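Local atomic coordinates of apoptosis regulator CED-9 (Caenorhabditis elegans, PDB entry 1OHU), a protein that restrains programmed cell death by sequestering the caspase activator CED-4, which it releases when the inhibitor EGL-1 binds. Residues Phe21-Arg26 with Met52-Glu57; Thr66-Leu71 with Gly111-Ala116; Ser80-Val85 with Arg129-Tyr134; Ile105-Phe110 with Ser136-Thr141. The protein carries 3 engineered substitutions. One frame throughout, in Å; residues are numbered along the deposited sequence.

Contact 1: residues Phe21-Arg26 with Met52-Glu57; sequences FTHRIR and MGTIFE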
loop_
_atom_site.group_PDB
_atom_site.type_symbol
_atom_site.label_atom_id
_atom_site.label_comp_id
_atom_site.label_asym_id
_atom_site.label_seq_id
_atom_site.Cartn_x
_atom_site.Cartn_y
_atom_site.Cartn_z
ATOM N N PHE A 21 6.457 0.582 1.027
ATOM C CA PHE A 21 6.988 1.894 0.675
ATOM C C PHE A 21 8.484 1.748 0.395
ATOM O O PHE A 21 8.979 2.179 -0.641
ATOM C CB PHE A 21 6.759 2.885 1.827
ATOM C CG PHE A 21 5.407 3.579 1.796
ATOM C CD1 PHE A 21 4.251 2.886 1.444
ATOM C CD2 PHE A 21 5.290 4.922 2.174
ATOM C CE1 PHE A 21 2.998 3.515 1.467
ATOM C CE2 PHE A 21 4.048 5.558 2.202
ATOM C CZ PHE A 21 2.897 4.850 1.847
ATOM N N THR A 22 9.198 1.121 1.321
ATOM C CA THR A 22 10.633 0.913 1.167
ATOM C C THR A 22 10.968 0.201 -0.151
ATOM O O THR A 22 11.870 0.612 -0.881
ATOM C CB THR A 22 11.175 0.084 2.338
ATOM O OG1 THR A 22 10.892 0.764 3.565
ATOM C CG2 THR A 22 12.663 -0.117 2.209
ATOM N N HIS A 23 10.227 -0.860 -0.448
ATOM C CA HIS A 23 10.434 -1.644 -1.657
ATOM C C HIS A 23 10.106 -0.873 -2.933
ATOM O O HIS A 23 10.864 -0.911 -3.904
ATOM C CB HIS A 23 9.589 -2.915 -1.597
ATOM C CG HIS A 23 9.531 -3.658 -2.893
ATOM N ND1 HIS A 23 10.613 -4.337 -3.411
ATOM C CD2 HIS A 23 8.533 -3.788 -3.799
ATOM C CE1 HIS A 23 10.283 -4.853 -4.582
ATOM N NE2 HIS A 23 9.026 -4.534 -4.841
ATOM N N ARG A 24 8.981 -0.169 -2.940
ATOM C CA ARG A 24 8.603 0.584 -4.126
ATOM C C ARG A 24 9.573 1.733 -4.394
ATOM O O ARG A 24 9.890 2.038 -5.546
ATOM C CB ARG A 24 7.170 1.114 -3.999
ATOM C CG ARG A 24 6.673 1.791 -5.275
ATOM C CD ARG A 24 6.808 0.876 -6.489
ATOM N NE ARG A 24 6.410 1.549 -7.726
ATOM C CZ ARG A 24 7.154 2.440 -8.377
ATOM N NH1 ARG A 24 8.355 2.779 -7.928
ATOM N NH2 ARG A 24 6.688 3.003 -9.481
ATOM N N ILE A 25 10.052 2.365 -3.330
ATOM C CA ILE A 25 11.002 3.459 -3.468
ATOM C C ILE A 25 12.343 2.927 -3.983
ATOM O O ILE A 25 12.993 3.560 -4.809
ATOM C CB ILE A 25 11.222 4.159 -2.122
ATOM C CG1 ILE A 25 9.948 4.922 -1.730
ATOM C CG2 ILE A 25 12.440 5.075 -2.199
ATOM C CD1 ILE A 25 9.999 5.536 -0.337
ATOM N N ARG A 26 12.761 1.766 -3.487
ATOM C CA ARG A 26 14.023 1.178 -3.936
ATOM C C ARG A 26 13.881 0.727 -5.382
ATOM O O ARG A 26 14.847 0.720 -6.135
ATOM C CB ARG A 26 14.414 -0.001 -3.044
ATOM C CG ARG A 26 14.983 0.428 -1.706
ATOM C CD ARG A 26 15.236 -0.740 -0.766
ATOM N NE ARG A 26 15.958 -0.281 0.423
ATOM C CZ ARG A 26 16.110 -0.978 1.546
ATOM N NH1 ARG A 26 15.584 -2.197 1.666
ATOM N NH2 ARG A 26 16.800 -0.456 2.553
HETATM N N MSE A 52 1.623 -8.255 -5.072
HETATM C CA MSE A 52 0.271 -7.760 -5.271
HETATM C C MSE A 52 0.248 -6.274 -5.626
HETATM O O MSE A 52 -0.559 -5.840 -6.454
HETATM C CB MSE A 52 -0.558 -8.023 -4.015
HETATM C CG MSE A 52 -0.746 -9.511 -3.716
HETATM SE SE MSE A 52 -1.829 -10.417 -5.055
HETATM C CE MSE A 52 -3.393 -10.698 -3.976
ATOM N N GLY A 53 1.136 -5.502 -5.002
ATOM C CA GLY A 53 1.206 -4.076 -5.273
ATOM C C GLY A 53 1.773 -3.805 -6.654
ATOM O O GLY A 53 1.304 -2.919 -7.367
ATOM N N THR A 54 2.794 -4.569 -7.030
ATOM C CA THR A 54 3.414 -4.423 -8.340
ATOM C C THR A 54 2.392 -4.764 -9.415
ATOM O O THR A 54 2.266 -4.055 -10.412
ATOM C CB THR A 54 4.616 -5.360 -8.493
ATOM O OG1 THR A 54 5.536 -5.121 -7.426
ATOM C CG2 THR A 54 5.322 -5.112 -9.812
ATOM N N ILE A 55 1.664 -5.855 -9.206
ATOM C CA ILE A 55 0.641 -6.277 -10.151
ATOM C C ILE A 55 -0.464 -5.228 -10.232
ATOM O O ILE A 55 -0.894 -4.851 -11.322
ATOM C CB ILE A 55 0.002 -7.616 -9.732
ATOM C CG1 ILE A 55 1.042 -8.733 -9.792
ATOM C CG2 ILE A 55 -1.179 -7.939 -10.635
ATOM C CD1 ILE A 55 0.482 -10.086 -9.419
ATOM N N PHE A 56 -0.914 -4.751 -9.078
ATOM C CA PHE A 56 -1.984 -3.762 -9.040
ATOM C C PHE A 56 -1.580 -2.471 -9.743
ATOM O O PHE A 56 -2.368 -1.897 -10.493
ATOM C CB PHE A 56 -2.370 -3.442 -7.597
ATOM C CG PHE A 56 -3.635 -2.645 -7.470
ATOM C CD1 PHE A 56 -4.797 -3.236 -7.000
ATOM C CD2 PHE A 56 -3.669 -1.303 -7.834
ATOM C CE1 PHE A 56 -5.976 -2.499 -6.891
ATOM C CE2 PHE A 56 -4.839 -0.562 -7.732
ATOM C CZ PHE A 56 -5.993 -1.156 -7.260
ATOM N N GLU A 57 -0.357 -2.012 -9.493
ATOM C CA GLU A 57 0.113 -0.780 -10.107
ATOM C C GLU A 57 0.108 -0.903 -11.619
ATOM O O GLU A 57 -0.348 0.001 -12.316
ATOM C CB GLU A 57 1.532 -0.429 -9.653
ATOM C CG GLU A 57 2.003 0.911 -10.222
ATOM C CD GLU A 57 3.426 1.271 -9.815
ATOM O OE1 GLU A 57 3.816 1.005 -8.654
ATOM O OE2 GLU A 57 4.149 1.834 -10.658
#
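R24 and E57 carry the electrostatic part of this contact through a two-pronged salt bridge. The guanidinium presents its side rather than its end: NE of R24 donates to OE1 of E57 at 2.8 Å with an N-H...O angle of 174°, and NH2 of R24 donates to OE2 of E57 at 3.0 Å. Each carboxylate oxygen uses its syn lone pair, and the two flat groups lie only 17° apart, so both bonds run nearly in plane and together oppose rotation of either end. A bend about CB-CG of R24 (chi2 54°) turns its chain to meet the extended E57 at about a right angle.

The second, much looser approach is H23 to T54, where ring atom NE2 of H23 stands 4.4 Å from OG1 of T54, near the ring plane. This is too long for a hydrogen bond; the T54 hydroxyl is instead bonded to the backbone O of R50.

Further packing comes from helix 101-118, where A116 touches R24 and both S109 and F113 touch E57. The nearest CA atoms, those of R24 and T54, are 8.4 Å apart, a gap spanned by long, partly exposed side chains: a surface salt bridge joining the predicted BH4 helix to helix 44-71 in the helical bundle of the Bcl-2 fold.

Contact 2: residues Thr66-Leu71 with Gly111-Ala116; sequences TFSEQL and GGFVAA. Engineered in segment 66-71: S68 (natural residue Cys).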
loop_
_atom_site.group_PDB
_atom_site.type_symbol
_atom_site.label_atom_id
_atom_site.label_comp_id
_atom_site.label_asym_id
_atom_site.label_seq_id
_atom_site.Cartn_x
_atom_site.Cartn_y
_atom_site.Cartn_z
ATOM N N THR A 66 -3.100 9.894 -12.348
ATOM C CA THR A 66 -4.105 10.920 -12.074
ATOM C C THR A 66 -4.278 11.200 -10.588
ATOM O O THR A 66 -4.212 12.348 -10.152
ATOM C CB THR A 66 -5.478 10.518 -12.644
ATOM O OG1 THR A 66 -5.413 10.519 -14.075
ATOM C CG2 THR A 66 -6.563 11.488 -12.177
ATOM N N PHE A 67 -4.497 10.146 -9.813
ATOM C CA PHE A 67 -4.691 10.294 -8.378
ATOM C C PHE A 67 -3.495 10.926 -7.668
ATOM O O PHE A 67 -3.664 11.711 -6.742
ATOM C CB PHE A 67 -5.010 8.933 -7.745
ATOM C CG PHE A 67 -6.302 8.314 -8.229
ATOM C CD1 PHE A 67 -7.385 9.111 -8.595
ATOM C CD2 PHE A 67 -6.446 6.931 -8.288
ATOM C CE1 PHE A 67 -8.590 8.545 -9.013
ATOM C CE2 PHE A 67 -7.646 6.352 -8.703
ATOM C CZ PHE A 67 -8.722 7.161 -9.067
ATOM N N SER A 68 -2.283 10.586 -8.089
ATOM C CA SER A 68 -1.118 11.152 -7.432
ATOM C C SER A 68 -0.981 12.623 -7.815
ATOM O O SER A 68 -0.515 13.438 -7.020
ATOM C CB SER A 68 0.146 10.357 -7.788
ATOM O OG SER A 68 0.437 10.430 -9.165
ATOM N N GLU A 69 -1.401 12.978 -9.025
ATOM C CA GLU A 69 -1.333 14.375 -9.416
ATOM C C GLU A 69 -2.384 15.142 -8.626
ATOM O O GLU A 69 -2.227 16.330 -8.374
ATOM C CB GLU A 69 -1.542 14.543 -10.925
ATOM C CG GLU A 69 -0.306 14.186 -11.738
ATOM C CD GLU A 69 -0.467 14.433 -13.231
ATOM O OE1 GLU A 69 -0.035 13.562 -14.002
ATOM O OE2 GLU A 69 -1.005 15.487 -13.640
ATOM N N GLN A 70 -3.452 14.457 -8.221
ATOM C CA GLN A 70 -4.503 15.092 -7.423
ATOM C C GLN A 70 -3.989 15.270 -5.999
ATOM O O GLN A 70 -4.126 16.336 -5.393
ATOM C CB GLN A 70 -5.762 14.226 -7.375
ATOM C CG GLN A 70 -6.472 14.042 -8.720
ATOM C CD GLN A 70 -7.783 13.294 -8.580
ATOM O OE1 GLN A 70 -7.918 12.412 -7.732
ATOM N NE2 GLN A 70 -8.747 13.628 -9.421
ATOM N N LEU A 71 -3.402 14.205 -5.470
ATOM C CA LEU A 71 -2.862 14.211 -4.118
ATOM C C LEU A 71 -1.749 15.243 -3.958
ATOM O O LEU A 71 -1.598 15.844 -2.895
ATOM C CB LEU A 71 -2.316 12.829 -3.770
ATOM C CG LEU A 71 -2.106 12.584 -2.278
ATOM C CD1 LEU A 71 -3.461 12.637 -1.582
ATOM C CD2 LEU A 71 -1.456 11.222 -2.053
ATOM N N GLY A 111 0.018 4.175 -2.312
ATOM C CA GLY A 111 0.859 4.875 -1.354
ATOM C C GLY A 111 2.314 4.720 -1.743
ATOM O O GLY A 111 3.057 5.698 -1.788
ATOM N N GLY A 112 2.718 3.487 -2.033
ATOM C CA GLY A 112 4.095 3.248 -2.428
ATOM C C GLY A 112 4.431 4.007 -3.698
ATOM O O GLY A 112 5.510 4.568 -3.831
ATOM N N PHE A 113 3.489 4.013 -4.633
ATOM C CA PHE A 113 3.638 4.691 -5.914
ATOM C C PHE A 113 3.894 6.190 -5.734
ATOM O O PHE A 113 4.818 6.748 -6.323
ATOM C CB PHE A 113 2.367 4.496 -6.749
ATOM C CG PHE A 113 2.389 5.216 -8.070
ATOM C CD1 PHE A 113 3.127 4.719 -9.137
ATOM C CD2 PHE A 113 1.660 6.392 -8.250
ATOM C CE1 PHE A 113 3.141 5.382 -10.366
ATOM C CE2 PHE A 113 1.667 7.058 -9.469
ATOM C CZ PHE A 113 2.411 6.550 -10.533
ATOM N N VAL A 114 3.058 6.835 -4.928
ATOM C CA VAL A 114 3.190 8.267 -4.673
ATOM C C VAL A 114 4.468 8.583 -3.889
ATOM O O VAL A 114 5.155 9.557 -4.173
ATOM C CB VAL A 114 1.984 8.798 -3.879
ATOM C CG1 VAL A 114 2.083 10.309 -3.746
ATOM C CG2 VAL A 114 0.698 8.411 -4.586
ATOM N N ALA A 115 4.772 7.764 -2.891
ATOM C CA ALA A 115 5.977 7.961 -2.094
ATOM C C ALA A 115 7.185 8.009 -3.027
ATOM O O ALA A 115 8.039 8.882 -2.903
ATOM C CB ALA A 115 6.134 6.828 -1.095
ATOM N N ALA A 116 7.247 7.075 -3.974
ATOM C CA ALA A 116 8.360 7.039 -4.921
ATOM C C ALA A 116 8.445 8.316 -5.764
ATOM O O ALA A 116 9.527 8.696 -6.204
ATOM C CB ALA A 116 8.239 5.823 -5.821
#
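S68 and V114 form the close part of this buried contact: their CA atoms are 5.9 Å apart, the shortest such separation between the segments, and CB of S68 lies 3.8 Å from CG2 of V114. S68 is an engineered residue, cysteine in the natural protein. Its hydroxyl stands at the ring edge of F113, with OG of S68 3.6 Å from CE2 of F113 and close to the ring plane. The hydrogen bond of this polar atom goes back to its own helix, chiefly to the backbone O of E65, with O of F64 also within bonding range, and it makes none across the contact. F113 has its CG directed opposite the backbone N, and this torsion (chi1 177°) places the ring edge beside S68.

Between the short segments the helix axes pass 10.2 Å apart at a signed crossing angle of -60°, an inclined packing of helix 44-71 against helix 101-118 within the Bcl-2 helical bundle. G111 and G112 belong to the predicted BH1 motif, and F113 follows them directly.

Packing is sparser at L71, where a single methyl pair, CD2 of L71 and CG1 of V114, meets at 4.0 Å with the two side chains crossing at about a right angle. V114 thus divides its two methyls, CG2 serving S68 and CG1 serving L71. L71 is also packed by I77, L81, V85 and F110. On the solvent side, T66 directs its CB away from helix 101-118, and E69 and Q70 are likewise exposed; their side chains come no nearer than 7.7 Å to residues 111-116.

Contact 3: residues Ser80-Val85 with Arg129-Tyr134; sequences SLYQDV and RNLFVY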
loop_
_atom_site.group_PDB
_atom_site.type_symbol
_atom_site.label_atom_id
_atom_site.label_comp_id
_atom_site.label_asym_id
_atom_site.label_seq_id
_atom_site.Cartn_x
_atom_site.Cartn_y
_atom_site.Cartn_z
ATOM N N SER A 80 -7.504 14.859 5.202
ATOM C CA SER A 80 -8.775 15.039 4.518
ATOM C C SER A 80 -8.583 14.895 3.013
ATOM O O SER A 80 -9.274 14.115 2.366
ATOM C CB SER A 80 -9.358 16.414 4.819
ATOM O OG SER A 80 -10.607 16.559 4.164
ATOM N N LEU A 81 -7.651 15.666 2.460
ATOM C CA LEU A 81 -7.369 15.608 1.031
ATOM C C LEU A 81 -7.004 14.167 0.652
ATOM O O LEU A 81 -7.439 13.656 -0.373
ATOM C CB LEU A 81 -6.215 16.542 0.685
ATOM C CG LEU A 81 -5.941 16.874 -0.792
ATOM C CD1 LEU A 81 -4.689 17.737 -0.865
ATOM C CD2 LEU A 81 -5.731 15.613 -1.614
ATOM N N TYR A 82 -6.196 13.519 1.484
ATOM C CA TYR A 82 -5.794 12.146 1.223
ATOM C C TYR A 82 -7.029 11.263 1.044
ATOM O O TYR A 82 -7.106 10.447 0.123
ATOM C CB TYR A 82 -4.937 11.615 2.381
ATOM C CG TYR A 82 -4.734 10.114 2.333
ATOM C CD1 TYR A 82 -3.819 9.536 1.448
ATOM C CD2 TYR A 82 -5.503 9.267 3.130
ATOM C CE1 TYR A 82 -3.684 8.159 1.358
ATOM C CE2 TYR A 82 -5.377 7.891 3.045
ATOM C CZ TYR A 82 -4.467 7.344 2.158
ATOM O OH TYR A 82 -4.350 5.980 2.075
ATOM N N GLN A 83 -7.999 11.433 1.932
ATOM C CA GLN A 83 -9.227 10.651 1.877
ATOM C C GLN A 83 -10.085 10.953 0.646
ATOM O O GLN A 83 -10.761 10.065 0.126
ATOM C CB GLN A 83 -10.029 10.873 3.159
ATOM C CG GLN A 83 -9.404 10.198 4.373
ATOM C CD GLN A 83 -10.138 10.518 5.661
ATOM O OE1 GLN A 83 -9.687 11.336 6.460
ATOM N NE2 GLN A 83 -11.280 9.881 5.862
ATOM N N ASP A 84 -10.057 12.197 0.175
ATOM C CA ASP A 84 -10.831 12.563 -1.008
ATOM C C ASP A 84 -10.239 11.907 -2.256
ATOM O O ASP A 84 -10.973 11.449 -3.136
ATOM C CB ASP A 84 -10.829 14.080 -1.238
ATOM C CG ASP A 84 -11.461 14.860 -0.100
ATOM O OD1 ASP A 84 -12.386 14.340 0.555
ATOM O OD2 ASP A 84 -11.031 16.015 0.118
ATOM N N VAL A 85 -8.906 11.880 -2.328
ATOM C CA VAL A 85 -8.194 11.323 -3.480
ATOM C C VAL A 85 -8.225 9.808 -3.564
ATOM O O VAL A 85 -8.305 9.240 -4.652
ATOM C CB VAL A 85 -6.707 11.780 -3.488
ATOM C CG1 VAL A 85 -5.899 10.973 -4.504
ATOM C CG2 VAL A 85 -6.624 13.256 -3.824
ATOM N N ARG A 129 6.506 10.443 5.163
ATOM C CA ARG A 129 6.138 9.873 6.463
ATOM C C ARG A 129 4.646 10.034 6.710
ATOM O O ARG A 129 3.974 9.086 7.097
ATOM C CB ARG A 129 6.910 10.513 7.622
ATOM C CG ARG A 129 6.666 9.775 8.959
ATOM C CD ARG A 129 7.170 10.536 10.190
ATOM N NE ARG A 129 6.685 9.942 11.443
ATOM C CZ ARG A 129 7.063 8.755 11.909
ATOM N NH1 ARG A 129 7.941 8.026 11.232
ATOM N NH2 ARG A 129 6.555 8.288 13.046
ATOM N N ASN A 130 4.129 11.234 6.481
ATOM C CA ASN A 130 2.704 11.482 6.660
ATOM C C ASN A 130 1.885 10.561 5.758
ATOM O O ASN A 130 0.846 10.063 6.179
ATOM C CB ASN A 130 2.377 12.950 6.365
ATOM C CG ASN A 130 2.759 13.874 7.511
ATOM O OD1 ASN A 130 2.893 15.087 7.333
ATOM N ND2 ASN A 130 2.919 13.306 8.702
ATOM N N LEU A 131 2.356 10.331 4.530
ATOM C CA LEU A 131 1.650 9.455 3.587
ATOM C C LEU A 131 1.578 8.069 4.209
ATOM O O LEU A 131 0.553 7.404 4.145
ATOM C CB LEU A 131 2.399 9.346 2.245
ATOM C CG LEU A 131 1.624 9.178 0.916
ATOM C CD1 LEU A 131 2.519 8.416 -0.065
ATOM C CD2 LEU A 131 0.304 8.445 1.096
ATOM N N PHE A 132 2.691 7.636 4.791
ATOM C CA PHE A 132 2.767 6.328 5.444
ATOM C C PHE A 132 1.716 6.221 6.558
ATOM O O PHE A 132 0.964 5.250 6.619
ATOM C CB PHE A 132 4.206 6.109 5.971
ATOM C CG PHE A 132 4.291 5.353 7.270
ATOM C CD1 PHE A 132 4.719 5.999 8.429
ATOM C CD2 PHE A 132 3.901 4.020 7.349
ATOM C CE1 PHE A 132 4.746 5.333 9.652
ATOM C CE2 PHE A 132 3.922 3.339 8.564
ATOM C CZ PHE A 132 4.345 4.000 9.723
ATOM N N VAL A 133 1.636 7.232 7.413
ATOM C CA VAL A 133 0.664 7.234 8.511
ATOM C C VAL A 133 -0.786 7.243 8.010
ATOM O O VAL A 133 -1.612 6.443 8.458
ATOM C CB VAL A 133 0.890 8.450 9.432
ATOM C CG1 VAL A 133 -0.074 8.403 10.607
ATOM C CG2 VAL A 133 2.341 8.467 9.926
ATOM N N TYR A 134 -1.099 8.148 7.088
ATOM C CA TYR A 134 -2.453 8.224 6.550
ATOM C C TYR A 134 -2.859 6.843 6.041
ATOM O O TYR A 134 -3.917 6.325 6.389
ATOM C CB TYR A 134 -2.520 9.209 5.380
ATOM C CG TYR A 134 -2.235 10.648 5.728
ATOM C CD1 TYR A 134 -1.995 11.581 4.724
ATOM C CD2 TYR A 134 -2.230 11.090 7.058
ATOM C CE1 TYR A 134 -1.755 12.921 5.026
ATOM C CE2 TYR A 134 -1.993 12.430 7.373
ATOM C CZ TYR A 134 -1.755 13.342 6.352
ATOM O OH TYR A 134 -1.509 14.672 6.641
#
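Two helical segments meet here with their closest CA atoms, those of Y82 and Y134, 7.4 Å apart, and each of these tyrosines directs its CB toward the other segment. The closest packing is a CH-pi contact: CB of Y134 sits over one face of the Y82 ring, 3.8 Å from the centroid and 13° off the ring normal. The methylene is therefore almost centred on the ring, and its nearest ring atom is CD2 of Y82, at 3.7 Å from CB of Y134.

The rings form an oblique pair, centroids 5.7 Å apart and planes at 43°, in which the two side chains slide past each other in opposite directions. CD1 of Y134 consequently lies against the root of its partner, 3.8 Å from CB of Y82. The first torsions differ, in keeping with these opposed directions: CG of Y82 is turned opposite its backbone N (chi1 167°), whereas CG of Y134 is turned opposite its carbonyl carbon.

L131 adds an apolar touch farther out on the Y82 ring, with CD2 of L131 4.0 Å from CE1 of Y82 and the side chains crossing at about a right angle. The hydroxyl of Y134 has its partner before helix 79-86, in a hydrogen bond to the backbone O of I77, and its ring also meets that of F79. T135 gives Y82 another neighbour on helix 128-144. The arrangement is aromatic helix-helix packing of the short helix 79-86 against helix 128-144 in the all-helical Bcl-2 fold.

Contact 4: residues Ile105-Phe110 with Ser136-Thr141; sequences IGLISF and SLFIKT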
loop_
_atom_site.group_PDB
_atom_site.type_symbol
_atom_site.label_atom_id
_atom_site.label_comp_id
_atom_site.label_asym_id
_atom_site.label_seq_id
_atom_site.Cartn_x
_atom_site.Cartn_y
_atom_site.Cartn_z
ATOM N N ILE A 105 -4.916 -3.692 -1.181
ATOM C CA ILE A 105 -3.769 -3.741 -2.075
ATOM C C ILE A 105 -3.605 -2.436 -2.845
ATOM O O ILE A 105 -2.496 -1.937 -3.011
ATOM C CB ILE A 105 -3.940 -4.903 -3.080
ATOM C CG1 ILE A 105 -3.969 -6.230 -2.320
ATOM C CG2 ILE A 105 -2.830 -4.881 -4.120
ATOM C CD1 ILE A 105 -4.321 -7.415 -3.184
ATOM N N GLY A 106 -4.722 -1.893 -3.314
ATOM C CA GLY A 106 -4.685 -0.657 -4.072
ATOM C C GLY A 106 -4.205 0.515 -3.250
ATOM O O GLY A 106 -3.445 1.350 -3.740
ATOM N N LEU A 107 -4.645 0.586 -1.996
ATOM C CA LEU A 107 -4.236 1.680 -1.113
ATOM C C LEU A 107 -2.734 1.648 -0.822
ATOM O O LEU A 107 -2.067 2.686 -0.855
ATOM C CB LEU A 107 -5.021 1.623 0.202
ATOM C CG LEU A 107 -6.522 1.900 0.093
ATOM C CD1 LEU A 107 -7.177 1.713 1.447
ATOM C CD2 LEU A 107 -6.747 3.306 -0.416
ATOM N N ILE A 108 -2.210 0.459 -0.532
ATOM C CA ILE A 108 -0.788 0.312 -0.248
ATOM C C ILE A 108 0.008 0.554 -1.533
ATOM O O ILE A 108 1.005 1.277 -1.530
ATOM C CB ILE A 108 -0.466 -1.098 0.305
ATOM C CG1 ILE A 108 -1.115 -1.277 1.681
ATOM C CG2 ILE A 108 1.035 -1.287 0.416
ATOM C CD1 ILE A 108 -0.792 -2.596 2.360
ATOM N N SER A 109 -0.454 -0.043 -2.630
ATOM C CA SER A 109 0.200 0.108 -3.921
ATOM C C SER A 109 0.279 1.586 -4.305
ATOM O O SER A 109 1.335 2.080 -4.712
ATOM C CB SER A 109 -0.570 -0.657 -5.005
ATOM O OG SER A 109 0.140 -0.627 -6.235
ATOM N N PHE A 110 -0.841 2.286 -4.173
ATOM C CA PHE A 110 -0.901 3.702 -4.509
ATOM C C PHE A 110 0.016 4.514 -3.600
ATOM O O PHE A 110 0.692 5.430 -4.053
ATOM C CB PHE A 110 -2.330 4.221 -4.376
ATOM C CG PHE A 110 -2.467 5.683 -4.691
ATOM C CD1 PHE A 110 -2.120 6.166 -5.949
ATOM C CD2 PHE A 110 -2.900 6.582 -3.720
ATOM C CE1 PHE A 110 -2.195 7.532 -6.234
ATOM C CE2 PHE A 110 -2.980 7.943 -3.994
ATOM C CZ PHE A 110 -2.625 8.421 -5.253
ATOM N N SER A 136 -1.641 3.821 6.701
ATOM C CA SER A 136 -1.760 2.858 7.798
ATOM C C SER A 136 -3.034 3.067 8.618
ATOM O O SER A 136 -3.722 2.117 8.977
ATOM C CB SER A 136 -0.550 2.975 8.728
ATOM O OG SER A 136 0.669 2.789 8.027
ATOM N N LEU A 137 -3.331 4.321 8.919
ATOM C CA LEU A 137 -4.504 4.667 9.704
ATOM C C LEU A 137 -5.797 4.362 8.942
ATOM O O LEU A 137 -6.705 3.722 9.466
ATOM C CB LEU A 137 -4.432 6.153 10.073
ATOM C CG LEU A 137 -5.425 6.761 11.062
ATOM C CD1 LEU A 137 -4.968 8.171 11.430
ATOM C CD2 LEU A 137 -6.815 6.783 10.449
ATOM N N PHE A 138 -5.875 4.821 7.701
ATOM C CA PHE A 138 -7.060 4.599 6.885
ATOM C C PHE A 138 -7.409 3.114 6.815
ATOM O O PHE A 138 -8.568 2.734 6.976
ATOM C CB PHE A 138 -6.825 5.162 5.479
ATOM C CG PHE A 138 -8.057 5.212 4.622
ATOM C CD1 PHE A 138 -8.463 4.097 3.895
ATOM C CD2 PHE A 138 -8.798 6.383 4.522
ATOM C CE1 PHE A 138 -9.588 4.150 3.074
ATOM C CE2 PHE A 138 -9.923 6.450 3.705
ATOM C CZ PHE A 138 -10.321 5.333 2.978
ATOM N N ILE A 139 -6.395 2.283 6.598
ATOM C CA ILE A 139 -6.571 0.839 6.492
ATOM C C ILE A 139 -6.901 0.173 7.819
ATOM O O ILE A 139 -7.681 -0.779 7.861
ATOM C CB ILE A 139 -5.306 0.171 5.906
ATOM C CG1 ILE A 139 -5.032 0.723 4.503
ATOM C CG2 ILE A 139 -5.494 -1.335 5.839
ATOM C CD1 ILE A 139 -3.868 0.060 3.798
ATOM N N LYS A 140 -6.294 0.666 8.894
ATOM C CA LYS A 140 -6.518 0.139 10.236
ATOM C C LYS A 140 -8.000 0.154 10.596
ATOM O O LYS A 140 -8.587 -0.869 10.954
ATOM C CB LYS A 140 -5.783 0.992 11.261
ATOM C CG LYS A 140 -4.373 0.587 11.556
ATOM C CD LYS A 140 -3.841 1.486 12.644
ATOM C CE LYS A 140 -2.641 0.880 13.315
ATOM N NZ LYS A 140 -2.066 1.833 14.285
ATOM N N THR A 141 -8.579 1.347 10.524
ATOM C CA THR A 141 -9.981 1.558 10.831
ATOM C C THR A 141 -10.842 0.580 10.036
ATOM O O THR A 141 -11.438 -0.342 10.594
ATOM C CB THR A 141 -10.397 2.987 10.461
ATOM O OG1 THR A 141 -9.443 3.915 10.993
ATOM C CG2 THR A 141 -11.774 3.296 11.020
#
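One methyl of L107, CD1, touches both F138 and I139 on the opposite helix. It lies 3.7 Å from CD1 of F138, and the same CD1 of L107 lies 3.9 Å from CG1 of I139. The leucine and phenylalanine side chains cross at about a right angle, and the methyl approaches the F138 ring obliquely, touching its CD1-CE1 side. F138 is directed there by a first torsion that sets CG opposite the backbone N (chi1 -170°).

I139 fits between L107 and I108. Its terminal CD1 meets CG1 of I108 at 3.7 Å, while the same CD1 of I139 comes within 4.1 Å of CB of L107. I108 and I139 also cross at about a right angle. The backbone segments run almost exactly antiparallel, with N-to-C directions 173° apart. Their axes approach to 10.6 Å, and the closest CA atoms, those of L107 and I139, are 8.0 Å apart. The interface is bridged by apolar side chains, three aliphatic and one aromatic, and no hydrogen bond crosses it.

All six residues of 105-110 belong to the predicted BH1 motif, and L107 and I108 are the ones that use this interface. S109 looks elsewhere, its OG hydrogen-bonded to the backbone O of G53 on helix 44-71. M99 touches L107, F138 and I139, and R142 makes a cation-pi contact with F138. Around this pairing of helices 101-118 and 128-144, helix 79-86 contributes V86 to L107 and Q83 to F138, while helix 13-27 brings Y20 onto I108 and I13 onto I139.

Overall arrangement
Contacts 2, 3 and 4 are buried, whereas contact 1 lies at the surface, and their chemistry follows: contact 1 is held by charge, contacts 2 and 4 mainly by hydrocarbon packing, and contact 3 by tyrosine packing, a CH-pi contact with an oblique ring pair, and a leucine methyl. Helix 44-71 serves contacts 1 and 2, helix 101-118 contacts 2 and 4, and helix 128-144 contacts 3 and 4. Distance from the chain centre does not follow burial: measured between centres, contact 4 lies at about 5 Å and contact 1, at about 8 Å, is nearer than buried contacts 2 and 3. F110 of contact 4 packs on F67 of contact 2, and F21 of contact 1 reaches L131 and F132 of contact 3.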